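Local coordinates for protein prophenoloxidase b (Marsupenaeus japonicus, PDB 3WKY) that is a secreted type 3 copper protein, the precursor of a phenoloxidase that probably oxidises phenols to quinones once activated, at residues A[324-329]-A[416-421]. Numbering follows the deposited sequence.
Sequences TDNPEV and PRQLSG. With NAG (2-acetamido-2-deoxy-beta-D-glucopyranose), chain E.
Two side-chain amides, Asn326 and Gln418, join the copper-containing domain to the Ig-like domain of this hemocyanin-type fold. Asn326 sits in the loop between strand 320-322 and helix 334-343. Gln418 comes from the short helix 416-419. The backbones stay well apart, with CA of Asn326 and CA of Gln418 10.0 Å from each other, so the amide ends do the touching. NE2 of Gln418 donates to OD1 of Asn326 over 3.0 Å, and the bond is fairly straight at 163°. The acceptor lies almost in the amide plane of Gln418. The donor stands well above the carbonyl plane of Asn326 and not on a lone pair. The two amide planes are turned 56° against each other. Gln418 spans the gap with a chain extended beyond CG (chi2 179°). A water closes the other side of the pair: it donates to OE1 of Gln418 at 2.7 Å and accepts from ND2 of Asn326 at 3.1 Å. OD1 of Asn326 also takes a bond from Arg638. NE2 of Gln418 gives a second bond to the carbonyl oxygen of Leu684 of the second subunit, and OE1 accepts from the backbone of Thr415. These bonds fix which way round the Gln418 amide lies. A leucine in its place would probably leave the Leu684 carbonyl of the second subunit and the N-H of Thr415 without this partner, strip the water of one of its two amide bonds, and leave OD1 of Asn326 with Arg638 but without its tie to helix 416-419. Behind Asn326, its backbone N bonds to OG1 of Thr324 at 3.0 Å, forming an ST turn. Next to Gln418 in sequence, NH1 of Arg417 makes a weak bond to O3 of the NAG glycan. One direct amide bond and one water bridge thus make a small, buried polar link between the copper-containing and Ig-like domains of the arthropod hemocyanin and phenoloxidase fold, beside a neighbouring subunit.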
loop_
_atom_site.group_PDB
_atom_site.type_symbol
_atom_site.label_atom_id
_atom_site.label_comp_id
_atom_site.label_asym_id
_atom_site.label_seq_id
_atom_site.Cartn_x
_atom_site.Cartn_y
_atom_site.Cartn_z
ATOM N N THR A 324 -11.334 14.830 38.967
ATOM C CA THR A 324 -12.654 15.466 39.012
ATOM C C THR A 324 -12.533 16.977 38.901
ATOM O O THR A 324 -11.596 17.562 39.450
ATOM C CB THR A 324 -13.427 15.082 40.314
ATOM O OG1 THR A 324 -14.725 15.685 40.295
ATOM C CG2 THR A 324 -12.678 15.551 41.566
ATOM N N ASP A 325 -13.459 17.609 38.178
ATOM C CA ASP A 325 -13.503 19.065 38.142
ATOM C C ASP A 325 -14.552 19.591 39.133
ATOM O O ASP A 325 -14.889 20.775 39.113
ATOM C CB ASP A 325 -13.780 19.597 36.731
ATOM C CG ASP A 325 -12.542 19.549 35.819
ATOM O OD1 ASP A 325 -11.511 18.967 36.224
ATOM O OD2 ASP A 325 -12.607 20.096 34.697
ATOM N N ASN A 326 -15.062 18.684 39.969
ATOM C CA ASN A 326 -15.866 19.033 41.156
ATOM C C ASN A 326 -15.063 18.619 42.401
ATOM O O ASN A 326 -15.477 17.719 43.130
ATOM C CB ASN A 326 -17.184 18.237 41.196
ATOM C CG ASN A 326 -18.220 18.681 40.154
ATOM O OD1 ASN A 326 -18.248 19.825 39.703
ATOM N ND2 ASN A 326 -19.113 17.756 39.803
ATOM N N PRO A 327 -13.894 19.233 42.639
ATOM C CA PRO A 327 -13.043 18.662 43.688
ATOM C C PRO A 327 -13.519 18.986 45.110
ATOM O O PRO A 327 -14.270 19.936 45.307
ATOM C CB PRO A 327 -11.700 19.352 43.453
ATOM C CG PRO A 327 -12.067 20.673 42.862
ATOM C CD PRO A 327 -13.294 20.438 42.032
ATOM N N GLU A 328 -13.075 18.190 46.074
ATOM C CA GLU A 328 -13.208 18.542 47.484
ATOM C C GLU A 328 -12.274 19.705 47.765
ATOM O O GLU A 328 -11.334 19.957 47.005
ATOM C CB GLU A 328 -12.807 17.359 48.363
ATOM C CG GLU A 328 -13.727 16.156 48.251
ATOM C CD GLU A 328 -13.198 14.957 49.007
ATOM O OE1 GLU A 328 -12.186 15.105 49.716
ATOM O OE2 GLU A 328 -13.792 13.866 48.889
ATOM N N VAL A 329 -12.525 20.422 48.854
ATOM C CA VAL A 329 -11.571 21.424 49.308
ATOM C C VAL A 329 -10.224 20.748 49.534
ATOM O O VAL A 329 -10.152 19.682 50.161
ATOM C CB VAL A 329 -12.061 22.125 50.600
ATOM C CG1 VAL A 329 -10.962 23.007 51.192
ATOM C CG2 VAL A 329 -13.307 22.945 50.297
ATOM N N PRO A 416 -28.025 22.575 38.586
ATOM C CA PRO A 416 -28.714 23.869 38.653
ATOM C C PRO A 416 -28.064 24.805 39.668
ATOM O O PRO A 416 -27.880 25.991 39.387
ATOM C CB PRO A 416 -30.125 23.481 39.105
ATOM C CG PRO A 416 -30.324 22.117 38.496
ATOM C CD PRO A 416 -28.975 21.443 38.550
ATOM N N ARG A 417 -27.693 24.275 40.823
ATOM C CA ARG A 417 -27.066 25.084 41.863
ATOM C C ARG A 417 -25.716 25.632 41.404
ATOM O O ARG A 417 -25.352 26.762 41.728
ATOM C CB ARG A 417 -26.894 24.267 43.145
ATOM C CG ARG A 417 -26.365 25.067 44.326
ATOM C CD ARG A 417 -27.347 26.171 44.721
ATOM N NE ARG A 417 -26.806 27.052 45.753
ATOM C CZ ARG A 417 -26.202 28.213 45.510
ATOM N NH1 ARG A 417 -25.740 28.941 46.515
ATOM N NH2 ARG A 417 -26.054 28.644 44.262
ATOM N N GLN A 418 -24.963 24.827 40.649
ATOM C CA GLN A 418 -23.661 25.276 40.165
ATOM C C GLN A 418 -23.766 26.377 39.112
ATOM O O GLN A 418 -22.770 27.047 38.818
ATOM C CB GLN A 418 -22.834 24.093 39.604
ATOM C CG GLN A 418 -22.267 23.169 40.675
ATOM C CD GLN A 418 -21.500 22.015 40.065
ATOM O OE1 GLN A 418 -21.989 21.362 39.147
ATOM N NE2 GLN A 418 -20.306 21.756 40.573
ATOM N N LEU A 419 -24.959 26.565 38.545
ATOM C CA LEU A 419 -25.150 27.557 37.483
ATOM C C LEU A 419 -26.042 28.723 37.927
ATOM O O LEU A 419 -26.163 29.715 37.218
ATOM C CB LEU A 419 -25.784 26.928 36.243
ATOM C CG LEU A 419 -24.935 25.873 35.526
ATOM C CD1 LEU A 419 -25.748 25.253 34.395
ATOM C CD2 LEU A 419 -23.666 26.517 34.990
ATOM N N SER A 420 -26.664 28.572 39.085
ATOM C CA SER A 420 -27.621 29.578 39.552
ATOM C C SER A 420 -26.912 30.843 40.038
ATOM O O SER A 420 -25.744 30.820 40.413
ATOM C CB SER A 420 -28.507 29.006 40.659
ATOM O OG SER A 420 -27.738 28.701 41.808
ATOM N N GLY A 421 -27.631 31.963 40.004
ATOM C CA GLY A 421 -27.058 33.234 40.422
ATOM C C GLY A 421 -28.137 34.209 40.866
ATOM O O GLY A 421 -29.282 34.100 40.431
HETATM C C1 NAG E . -27.580 34.609 46.501
HETATM C C2 NAG E . -27.234 33.115 46.364
HETATM C C3 NAG E . -26.738 32.411 47.635
HETATM C C4 NAG E . -26.200 33.341 48.714
HETATM C C5 NAG E . -27.115 34.539 48.837
HETATM C C6 NAG E . -26.693 35.432 50.001
HETATM C C7 NAG E . -28.677 32.131 44.630
HETATM C C8 NAG E . -30.085 32.382 44.171
HETATM N N2 NAG E . -28.414 32.392 45.911
HETATM O O3 NAG E . -25.719 31.503 47.279
HETATM O O4 NAG E . -26.140 32.667 49.952
HETATM O O5 NAG E . -27.015 35.249 47.629
HETATM O O6 NAG E . -25.333 35.782 49.850
HETATM O O7 NAG E . -27.846 31.699 43.831
HETATM O O HOH W 1 -21.648 18.789 38.336
#